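Local coordinates for protein CRISPR-associated endonuclease/helicase Cas3 (Thermus thermophilus HB8, PDB 3SK9) that cuts single-stranded DNA with its N-terminal metal-dependent HD nuclease domain, the part modelled here, within a nuclease-helicase of CRISPR antiviral defence, at residues Leu237-Glu240 with Ala241-Leu245; Gly111-Thr114 with Glu115-Arg119; Leu173-Glu176 with Val177-Leu181; Leu218-Tyr221 with Gly222-Pro225. One frame throughout, in Å; residues are numbered along the deposited sequence.

Three of the four contacts lie each within one helix of the HD nuclease domain, over about two turns, and the fourth is a loop. Along the chain they run in the order contact 2 (helix 110-124), contact 3 (helix 165-181), contact 4 (the loop between helices 196-213 and 230-246) and contact 1 (helix 230-246). Contacts 1 and 2 lie on opposite sides of the chain's centre, their centres about 29 Å apart. Contact 4 touches contacts 1 and 3: Phe219 and Arg223 pack on Leu237 of contact 1, while the carbonyl of Pro225 probably accepts a hydrogen bond from Arg180 of contact 3. Contact 2 comes nearest the metal-binding residues, the side chain of Thr114 being about 6 Å from those of His74 and Asp75.

Contact 1: residues Leu237-Glu240 with Ala241-Leu245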
loop_
_atom_site.group_PDB
_atom_site.type_symbol
_atom_site.label_atom_id
_atom_site.label_comp_id
_atom_site.label_asym_id
_atom_site.label_seq_id
_atom_site.Cartn_x
_atom_site.Cartn_y
_atom_site.Cartn_z
ATOM N N LEU A 237 4.868 -15.736 -4.662
ATOM C CA LEU A 237 4.706 -15.097 -5.951
ATOM C C LEU A 237 5.588 -13.841 -6.023
ATOM O O LEU A 237 6.136 -13.502 -7.078
ATOM C CB LEU A 237 3.234 -14.703 -6.159
ATOM C CG LEU A 237 2.233 -15.853 -6.393
ATOM C CD1 LEU A 237 0.805 -15.224 -6.325
ATOM C CD2 LEU A 237 2.475 -16.480 -7.748
ATOM N N ALA A 238 5.690 -13.128 -4.913
ATOM C CA ALA A 238 6.514 -11.902 -4.885
ATOM C C ALA A 238 7.980 -12.239 -5.140
ATOM O O ALA A 238 8.685 -11.547 -5.870
ATOM C CB ALA A 238 6.371 -11.210 -3.526
ATOM N N GLN A 239 8.445 -13.309 -4.517
ATOM C CA GLN A 239 9.849 -13.691 -4.684
ATOM C C GLN A 239 10.100 -14.091 -6.140
ATOM O O GLN A 239 11.112 -13.695 -6.731
ATOM C CB GLN A 239 10.232 -14.818 -3.714
ATOM C CG GLN A 239 11.776 -15.020 -3.616
ATOM C CD GLN A 239 12.533 -13.695 -3.324
ATOM O OE1 GLN A 239 12.308 -13.046 -2.295
ATOM N NE2 GLN A 239 13.413 -13.291 -4.251
ATOM N N GLU A 240 9.174 -14.823 -6.749
ATOM C CA GLU A 240 9.333 -15.199 -8.171
ATOM C C GLU A 240 9.340 -13.984 -9.077
ATOM O O GLU A 240 10.087 -13.928 -10.046
ATOM C CB GLU A 240 8.229 -16.157 -8.648
ATOM C CG GLU A 240 8.404 -17.599 -8.240
ATOM C CD GLU A 240 7.372 -18.505 -8.905
ATOM O OE1 GLU A 240 7.772 -19.411 -9.673
ATOM O OE2 GLU A 240 6.157 -18.300 -8.675
ATOM N N ALA A 241 8.475 -13.029 -8.768
ATOM C CA ALA A 241 8.310 -11.842 -9.590
ATOM C C ALA A 241 9.577 -11.017 -9.478
ATOM O O ALA A 241 10.100 -10.517 -10.476
ATOM C CB ALA A 241 7.129 -11.016 -9.107
ATOM N N LEU A 242 10.084 -10.867 -8.267
ATOM C CA LEU A 242 11.313 -10.056 -8.120
ATOM C C LEU A 242 12.459 -10.712 -8.882
ATOM O O LEU A 242 13.237 -10.019 -9.547
ATOM C CB LEU A 242 11.652 -9.805 -6.664
ATOM C CG LEU A 242 10.553 -8.998 -5.976
ATOM C CD1 LEU A 242 10.856 -9.001 -4.529
ATOM C CD2 LEU A 242 10.470 -7.556 -6.543
ATOM N N ASN A 243 12.524 -12.042 -8.829
ATOM C CA ASN A 243 13.531 -12.788 -9.597
ATOM C C ASN A 243 13.403 -12.522 -11.112
ATOM O O ASN A 243 14.376 -12.187 -11.761
ATOM C CB ASN A 243 13.446 -14.290 -9.286
ATOM C CG ASN A 243 13.952 -14.629 -7.906
ATOM O OD1 ASN A 243 14.609 -13.808 -7.248
ATOM N ND2 ASN A 243 13.661 -15.852 -7.449
ATOM N N ARG A 244 12.194 -12.634 -11.658
ATOM C CA ARG A 244 11.960 -12.396 -13.084
ATOM C C ARG A 244 12.296 -10.954 -13.492
ATOM O O ARG A 244 12.919 -10.720 -14.540
ATOM C CB ARG A 244 10.498 -12.729 -13.450
ATOM C CG ARG A 244 10.178 -12.608 -14.949
ATOM C CD ARG A 244 8.769 -13.140 -15.273
ATOM N NE ARG A 244 8.419 -14.298 -14.449
ATOM C CZ ARG A 244 7.192 -14.803 -14.328
ATOM N NH1 ARG A 244 6.170 -14.266 -14.992
ATOM N NH2 ARG A 244 6.986 -15.849 -13.538
ATOM N N LEU A 245 11.883 -9.979 -12.681
ATOM C CA LEU A 245 12.070 -8.579 -13.050
ATOM C C LEU A 245 13.550 -8.263 -13.087
ATOM O O LEU A 245 13.970 -7.344 -13.779
ATOM C CB LEU A 245 11.348 -7.620 -12.067
ATOM C CG LEU A 245 9.834 -7.639 -12.263
ATOM C CD1 LEU A 245 9.081 -6.973 -11.093
ATOM C CD2 LEU A 245 9.472 -6.981 -13.607
#
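Gln239 reaches forward one helical turn to Asn243, and NE2 of Gln239 gives a hydrogen bond to OD1 of Asn243 at 3.3 Å. The oxygen lies almost in the amide plane of Gln239, yet the donor stands well above the carbonyl plane of Asn243, with the two amides turned 53° apart; the bond is long and bent. Gln239 gets there by folding back at chi2 (51°) after leaving the backbone with CG anti to N. The side-chain carbon CG of Asn243 also sits 3.2 Å from the carbonyl O of Gln239, the same oxygen that takes the backbone N-H of Asn243 at 3.0 Å. Further round, CG of Leu242 rests against O of Ala238 at 3.2 Å. Glu240 turns its carboxylate back to a salt bridge with Arg236; the guanidinium of Arg244 comes near it without contact, OE1 of Glu240 to NH2 of Arg244 being 5.3 Å. The apolar side is held from outside: Ala238 and Leu242 pack on helix 26-43, Ala241 on Val212 of helix 196-213, and Leu237 on Phe219 and Arg223 of the preceding loop. This is a regular amphipathic alpha-helix with i to i+4 bonding, laid against the helical body of the HD domain.

Contact 2: residues Gly111-Thr114 with Glu115-Arg119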
loop_
_atom_site.group_PDB
_atom_site.type_symbol
_atom_site.label_atom_id
_atom_site.label_comp_id
_atom_site.label_asym_id
_atom_site.label_seq_id
_atom_site.Cartn_x
_atom_site.Cartn_y
_atom_site.Cartn_z
ATOM N N GLY A 111 -5.983 7.786 -6.065
ATOM C CA GLY A 111 -4.959 8.142 -5.078
ATOM C C GLY A 111 -5.307 9.349 -4.219
ATOM O O GLY A 111 -4.865 9.456 -3.053
ATOM N N VAL A 112 -6.166 10.223 -4.749
ATOM C CA VAL A 112 -6.676 11.357 -3.975
ATOM C C VAL A 112 -7.531 10.814 -2.836
ATOM O O VAL A 112 -7.432 11.267 -1.673
ATOM C CB VAL A 112 -7.513 12.315 -4.842
ATOM C CG1 VAL A 112 -8.147 13.413 -4.002
ATOM C CG2 VAL A 112 -6.674 12.926 -5.965
ATOM N N PHE A 113 -8.391 9.845 -3.155
ATOM C CA PHE A 113 -9.167 9.179 -2.081
ATOM C C PHE A 113 -8.257 8.453 -1.120
ATOM O O PHE A 113 -8.478 8.486 0.103
ATOM C CB PHE A 113 -10.190 8.217 -2.644
ATOM C CG PHE A 113 -11.342 8.909 -3.358
ATOM C CD1 PHE A 113 -12.513 9.200 -2.686
ATOM C CD2 PHE A 113 -11.223 9.271 -4.682
ATOM C CE1 PHE A 113 -13.576 9.816 -3.353
ATOM C CE2 PHE A 113 -12.283 9.884 -5.352
ATOM C CZ PHE A 113 -13.447 10.153 -4.685
ATOM N N THR A 114 -7.196 7.817 -1.614
ATOM C CA THR A 114 -6.316 7.113 -0.674
ATOM C C THR A 114 -5.772 8.158 0.307
ATOM O O THR A 114 -5.729 7.929 1.526
ATOM C CB THR A 114 -5.132 6.430 -1.412
ATOM O OG1 THR A 114 -5.643 5.398 -2.241
ATOM C CG2 THR A 114 -4.082 5.844 -0.382
ATOM N N GLU A 115 -5.326 9.301 -0.210
ATOM C CA GLU A 115 -4.754 10.300 0.687
ATOM C C GLU A 115 -5.794 10.775 1.744
ATOM O O GLU A 115 -5.489 10.851 2.928
ATOM C CB GLU A 115 -4.154 11.477 -0.089
ATOM C CG GLU A 115 -3.666 12.640 0.826
ATOM C CD GLU A 115 -3.127 13.821 0.061
ATOM O OE1 GLU A 115 -3.090 13.758 -1.187
ATOM O OE2 GLU A 115 -2.715 14.813 0.708
ATOM N N LEU A 116 -7.017 11.109 1.313
ATOM C CA LEU A 116 -8.042 11.564 2.270
ATOM C C LEU A 116 -8.364 10.495 3.308
ATOM O O LEU A 116 -8.530 10.823 4.468
ATOM C CB LEU A 116 -9.317 11.955 1.563
ATOM C CG LEU A 116 -9.175 13.204 0.689
ATOM C CD1 LEU A 116 -10.460 13.405 -0.123
ATOM C CD2 LEU A 116 -8.881 14.365 1.585
ATOM N N PHE A 117 -8.474 9.244 2.879
ATOM C CA PHE A 117 -8.847 8.166 3.788
ATOM C C PHE A 117 -7.736 7.963 4.806
ATOM O O PHE A 117 -7.998 7.806 6.002
ATOM C CB PHE A 117 -9.093 6.831 3.046
ATOM C CG PHE A 117 -10.251 6.870 2.061
ATOM C CD1 PHE A 117 -11.219 7.850 2.127
ATOM C CD2 PHE A 117 -10.367 5.887 1.092
ATOM C CE1 PHE A 117 -12.275 7.852 1.233
ATOM C CE2 PHE A 117 -11.445 5.886 0.206
ATOM C CZ PHE A 117 -12.375 6.864 0.271
ATOM N N LEU A 118 -6.483 7.983 4.333
ATOM C CA LEU A 118 -5.371 7.645 5.212
ATOM C C LEU A 118 -5.113 8.765 6.225
ATOM O O LEU A 118 -4.619 8.462 7.326
ATOM C CB LEU A 118 -4.098 7.307 4.419
ATOM C CG LEU A 118 -4.160 5.961 3.681
ATOM C CD1 LEU A 118 -2.789 5.636 2.983
ATOM C CD2 LEU A 118 -4.516 4.843 4.664
ATOM N N ARG A 119 -5.418 10.029 5.873
ATOM C CA ARG A 119 -5.239 11.134 6.814
ATOM C C ARG A 119 -6.058 10.825 8.063
ATOM O O ARG A 119 -5.601 11.015 9.191
ATOM C CB ARG A 119 -5.675 12.487 6.221
ATOM C CG ARG A 119 -4.626 13.096 5.246
ATOM C CD ARG A 119 -5.157 14.370 4.556
ATOM N NE ARG A 119 -5.425 15.462 5.490
ATOM C CZ ARG A 119 -4.604 16.487 5.722
ATOM N NH1 ARG A 119 -3.421 16.573 5.099
ATOM N NH2 ARG A 119 -4.966 17.440 6.591
#
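Phe113 lays its CB over a face of the Phe117 ring, a CH-pi contact one turn apart on the alpha-helix 110-124 of the HD domain, with CB 4.2 Å from the ring centroid. The two side chains run side by side in the same direction, but their rings meet obliquely, planes 58° apart, and CZ of Phe117 comes up at the edge of the Phe113 ring, 3.8 Å from CD1. A chi2 of -18° turns one face of the Phe117 ring to the carbonyl O of Phe113, which sits toward the rim and also accepts the N-H of Phe117. Beyond this pair, Phe113 meets the ring of Phe83, and Phe117 makes a cation-pi contact with Arg170. On another side of the helix, Thr114 and Leu118 also lie alongside each other, the methyl CG2 of Thr114 against CD1 of Leu118 at 3.6 Å. That methyl is anti to the backbone N, which places OG1 beside N, where it hydrogen-bonds to the backbone N of Gly77 and the backbone O of His74, whose side chain belongs to the metal site. Glu115 stays extended to bring OE1 to the backbone N of Ala147, while its CB packs 3.6 Å from the carbonyl O of Val112.

Contact 3: residues Leu173-Glu176 with Val177-Leu181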
loop_
_atom_site.group_PDB
_atom_site.type_symbol
_atom_site.label_atom_id
_atom_site.label_comp_id
_atom_site.label_asym_id
_atom_site.label_seq_id
_atom_site.Cartn_x
_atom_site.Cartn_y
_atom_site.Cartn_z
ATOM N N LEU A 173 -10.832 -2.942 5.983
ATOM C CA LEU A 173 -9.745 -3.363 5.095
ATOM C C LEU A 173 -8.352 -3.019 5.658
ATOM O O LEU A 173 -7.416 -3.830 5.621
ATOM C CB LEU A 173 -9.912 -2.682 3.734
ATOM C CG LEU A 173 -10.992 -3.280 2.839
ATOM C CD1 LEU A 173 -11.285 -2.367 1.731
ATOM C CD2 LEU A 173 -10.583 -4.688 2.294
ATOM N N LEU A 174 -8.193 -1.798 6.146
ATOM C CA LEU A 174 -6.921 -1.443 6.799
ATOM C C LEU A 174 -6.582 -2.381 7.977
ATOM O O LEU A 174 -5.457 -2.824 8.137
ATOM C CB LEU A 174 -6.989 -0.005 7.306
ATOM C CG LEU A 174 -5.675 0.407 8.021
ATOM C CD1 LEU A 174 -5.471 1.891 7.837
ATOM C CD2 LEU A 174 -5.702 0.021 9.530
ATOM N N GLU A 175 -7.564 -2.681 8.822
ATOM C CA GLU A 175 -7.318 -3.563 9.944
ATOM C C GLU A 175 -6.925 -4.957 9.437
ATOM O O GLU A 175 -6.037 -5.598 9.983
ATOM C CB GLU A 175 -8.580 -3.583 10.834
ATOM C CG GLU A 175 -8.384 -4.122 12.189
ATOM C CD GLU A 175 -7.381 -3.343 13.015
ATOM O OE1 GLU A 175 -7.290 -2.091 12.898
ATOM O OE2 GLU A 175 -6.661 -4.032 13.780
ATOM N N GLU A 176 -7.552 -5.439 8.367
ATOM C CA GLU A 176 -7.209 -6.767 7.853
ATOM C C GLU A 176 -5.741 -6.884 7.371
ATOM O O GLU A 176 -5.116 -7.900 7.558
ATOM C CB GLU A 176 -8.177 -7.151 6.744
ATOM C CG GLU A 176 -8.057 -8.553 6.232
ATOM C CD GLU A 176 -8.727 -9.607 7.122
ATOM O OE1 GLU A 176 -9.231 -9.290 8.221
ATOM O OE2 GLU A 176 -8.740 -10.785 6.743
ATOM N N VAL A 177 -5.261 -5.872 6.668
ATOM C CA VAL A 177 -3.886 -5.846 6.197
ATOM C C VAL A 177 -2.931 -5.755 7.381
ATOM O O VAL A 177 -2.028 -6.560 7.485
ATOM C CB VAL A 177 -3.678 -4.659 5.249
ATOM C CG1 VAL A 177 -2.186 -4.527 4.873
ATOM C CG2 VAL A 177 -4.547 -4.867 3.969
ATOM N N PHE A 178 -3.141 -4.800 8.293
ATOM C CA PHE A 178 -2.237 -4.678 9.457
ATOM C C PHE A 178 -2.187 -5.959 10.277
ATOM O O PHE A 178 -1.118 -6.419 10.703
ATOM C CB PHE A 178 -2.646 -3.499 10.344
ATOM C CG PHE A 178 -2.060 -2.201 9.898
ATOM C CD1 PHE A 178 -1.072 -1.584 10.643
ATOM C CD2 PHE A 178 -2.408 -1.649 8.682
ATOM C CE1 PHE A 178 -0.485 -0.406 10.209
ATOM C CE2 PHE A 178 -1.817 -0.446 8.240
ATOM C CZ PHE A 178 -0.875 0.172 9.006
ATOM N N ARG A 179 -3.345 -6.561 10.478
ATOM C CA ARG A 179 -3.395 -7.813 11.232
ATOM C C ARG A 179 -2.680 -8.975 10.524
ATOM O O ARG A 179 -1.926 -9.711 11.145
ATOM C CB ARG A 179 -4.840 -8.191 11.531
ATOM C CG ARG A 179 -4.962 -9.474 12.365
ATOM C CD ARG A 179 -6.402 -9.698 12.834
ATOM N NE ARG A 179 -7.389 -9.450 11.776
ATOM C CZ ARG A 179 -8.183 -8.377 11.743
ATOM N NH1 ARG A 179 -8.129 -7.467 12.709
ATOM N NH2 ARG A 179 -9.059 -8.225 10.767
ATOM N N ARG A 180 -2.921 -9.136 9.226
ATOM C CA ARG A 180 -2.258 -10.175 8.443
ATOM C C ARG A 180 -0.719 -10.054 8.414
ATOM O O ARG A 180 -0.038 -11.065 8.401
ATOM C CB ARG A 180 -2.726 -10.200 6.972
ATOM C CG ARG A 180 -4.138 -10.448 6.737
ATOM C CD ARG A 180 -4.386 -11.894 6.822
ATOM N NE ARG A 180 -5.737 -11.986 6.391
ATOM C CZ ARG A 180 -6.193 -12.480 5.248
ATOM N NH1 ARG A 180 -5.476 -13.202 4.380
ATOM N NH2 ARG A 180 -7.471 -12.300 5.066
ATOM N N LEU A 181 -0.208 -8.826 8.339
ATOM C CA LEU A 181 1.239 -8.550 8.283
ATOM C C LEU A 181 1.898 -8.537 9.644
ATOM O O LEU A 181 3.129 -8.544 9.740
ATOM C CB LEU A 181 1.508 -7.176 7.658
ATOM C CG LEU A 181 1.632 -7.183 6.131
ATOM C CD1 LEU A 181 2.953 -7.770 5.656
ATOM C CD2 LEU A 181 0.453 -7.907 5.483
#
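Residues 173-180 follow a regular alpha-helical path, the N-H of Val177, Phe178 and Arg179 each bonding to the carbonyl four residues back, with Phe178 N to Leu174 O at 3.0 Å and nearly straight. On this scaffold Glu176 is shared by two arginines, one to each carboxylate oxygen. OE1 of Glu176 takes NH2 of Arg179 at 2.8 Å, met nearly along its C-O axis and within the guanidinium plane. OE2 of Glu176 offers its anti lone pair to NH2 of Arg180 at 2.6 Å, again in the plane of the guanidinium; NE of Arg180 adds a weak bond to the same oxygen at 3.3 Å. Both guanidinium planes stand steeply to the carboxylate, at 74° for Arg179 and 80° for Arg180. The bend of Glu176 at chi2 (79°) swings its carboxylate forward along the helix, and Arg180 bends at chi2 as well and brings its guanidinium edge to OE2. Arg179 has a further, looser neighbour: its NH1 lies 3.4 Å from CG of Glu175, while the salt bridge to OE2 of Glu175 is long; OE1 of Glu175 makes a salt bridge with Lys125. Arg180 NH2 also reaches the carbonyl of Pro225, linking this helix to the loop 218-225. On another side, CD2 of Leu174 packs on CD2 of Phe178 at 3.8 Å, both touching Leu73 in the core. The polar side is an i to i+3 and i to i+4 salt-bridge network on a partly exposed side of helix 165-181, an amphipathic helix of the HD domain whose Leu173 and Val177 pack against helix 26-43.

Contact 4: residues Leu218-Tyr221 with Gly222-Pro225; sequences LFPY and GRDP
Arg223 folds back on its own loop and grips the carbonyl of Pro220 with two hydrogen bonds to one atom, NE to O at 2.9 Å and NH2 to O at 3.0 Å. The approach is side-on, through the edge of the guanidinium that carries NE and NH2. NE lies in the carbonyl plane, whereas NH2 stands above it, and both bonds are bent. The chain of Arg223 reaches this position by kinking at chi3 (-69°), after an extended start. The charged interaction is a salt bridge from the same NH2 to Asp32 of helix 26-43. The two segments form part of the irregular loop joining helices 196-213 and 230-246 of the HD domain, close to the metal site: the Phe219 side chain is about 7 Å from that of the metal-binding His29. As for packing, NH2 of Arg223 comes to the edge of the Phe219 ring, 3.8 Å from CD2, with ring and guanidinium planes 56° apart. Phe219 also rests on Val36 and Leu237, while Tyr221 meets the ring of His24. The backbone turns at Gly222 with a positive phi of 108°, a conformation open to a residue without CB.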
loop_
_atom_site.group_PDB
_atom_site.type_symbol
_atom_site.label_atom_id
_atom_site.label_comp_id
_atom_site.label_asym_id
_atom_site.label_seq_id
_atom_site.Cartn_x
_atom_site.Cartn_y
_atom_site.Cartn_z
ATOM N N LEU A 218 2.247 -11.727 -13.031
ATOM C CA LEU A 218 3.054 -12.013 -11.838
ATOM C C LEU A 218 2.152 -12.435 -10.659
ATOM O O LEU A 218 2.525 -13.277 -9.816
ATOM C CB LEU A 218 3.840 -10.734 -11.448
ATOM C CG LEU A 218 4.847 -10.315 -12.545
ATOM C CD1 LEU A 218 5.582 -9.025 -12.176
ATOM C CD2 LEU A 218 5.821 -11.481 -12.833
ATOM N N PHE A 219 0.968 -11.812 -10.617
ATOM C CA PHE A 219 0.022 -11.964 -9.515
ATOM C C PHE A 219 -1.346 -12.259 -10.119
ATOM O O PHE A 219 -2.200 -11.389 -10.237
ATOM C CB PHE A 219 0.007 -10.679 -8.652
ATOM C CG PHE A 219 1.114 -10.652 -7.632
ATOM C CD1 PHE A 219 2.357 -10.077 -7.918
ATOM C CD2 PHE A 219 0.919 -11.262 -6.401
ATOM C CE1 PHE A 219 3.414 -10.121 -6.939
ATOM C CE2 PHE A 219 1.938 -11.333 -5.453
ATOM C CZ PHE A 219 3.165 -10.756 -5.703
ATOM N N PRO A 220 -1.569 -13.523 -10.472
ATOM C CA PRO A 220 -2.791 -13.881 -11.208
ATOM C C PRO A 220 -4.089 -13.583 -10.453
ATOM O O PRO A 220 -4.157 -13.686 -9.222
ATOM C CB PRO A 220 -2.660 -15.408 -11.395
ATOM C CG PRO A 220 -1.209 -15.751 -11.109
ATOM C CD PRO A 220 -0.748 -14.708 -10.122
ATOM N N TYR A 221 -5.132 -13.231 -11.213
ATOM C CA TYR A 221 -6.448 -12.970 -10.627
ATOM C C TYR A 221 -7.081 -14.286 -10.228
ATOM O O TYR A 221 -6.782 -15.312 -10.857
ATOM C CB TYR A 221 -7.367 -12.265 -11.625
ATOM C CG TYR A 221 -6.853 -10.952 -12.175
ATOM C CD1 TYR A 221 -6.155 -10.032 -11.361
ATOM C CD2 TYR A 221 -7.053 -10.614 -13.507
ATOM C CE1 TYR A 221 -5.699 -8.815 -11.873
ATOM C CE2 TYR A 221 -6.600 -9.384 -14.020
ATOM C CZ TYR A 221 -5.930 -8.493 -13.189
ATOM O OH TYR A 221 -5.475 -7.288 -13.702
ATOM N N GLY A 222 -7.905 -14.275 -9.170
ATOM C CA GLY A 222 -8.694 -15.435 -8.790
ATOM C C GLY A 222 -8.244 -16.154 -7.527
ATOM O O GLY A 222 -8.725 -17.266 -7.213
ATOM N N ARG A 223 -7.345 -15.525 -6.774
ATOM C CA ARG A 223 -6.892 -16.092 -5.504
ATOM C C ARG A 223 -7.808 -15.485 -4.462
ATOM O O ARG A 223 -8.129 -14.298 -4.528
ATOM C CB ARG A 223 -5.399 -15.776 -5.215
ATOM C CG ARG A 223 -4.445 -16.561 -6.177
ATOM C CD ARG A 223 -3.016 -16.063 -6.197
ATOM N NE ARG A 223 -2.986 -14.754 -6.827
ATOM C CZ ARG A 223 -2.600 -13.631 -6.237
ATOM N NH1 ARG A 223 -2.106 -13.651 -4.987
ATOM N NH2 ARG A 223 -2.673 -12.483 -6.940
ATOM N N ASP A 224 -8.208 -16.287 -3.475
ATOM C CA ASP A 224 -9.174 -15.840 -2.478
ATOM C C ASP A 224 -8.483 -15.340 -1.229
ATOM O O ASP A 224 -7.904 -16.137 -0.487
ATOM C CB ASP A 224 -10.118 -17.026 -2.122
ATOM C CG ASP A 224 -11.173 -16.670 -1.058
ATOM O OD1 ASP A 224 -11.955 -17.589 -0.712
ATOM O OD2 ASP A 224 -11.233 -15.512 -0.542
ATOM N N PRO A 225 -8.582 -14.018 -0.958
ATOM C CA PRO A 225 -7.878 -13.430 0.173
ATOM C C PRO A 225 -8.480 -13.795 1.540
ATOM O O PRO A 225 -7.889 -13.497 2.558
ATOM C CB PRO A 225 -7.984 -11.916 -0.100
ATOM C CG PRO A 225 -9.292 -11.761 -0.830
ATOM C CD PRO A 225 -9.300 -12.986 -1.758
#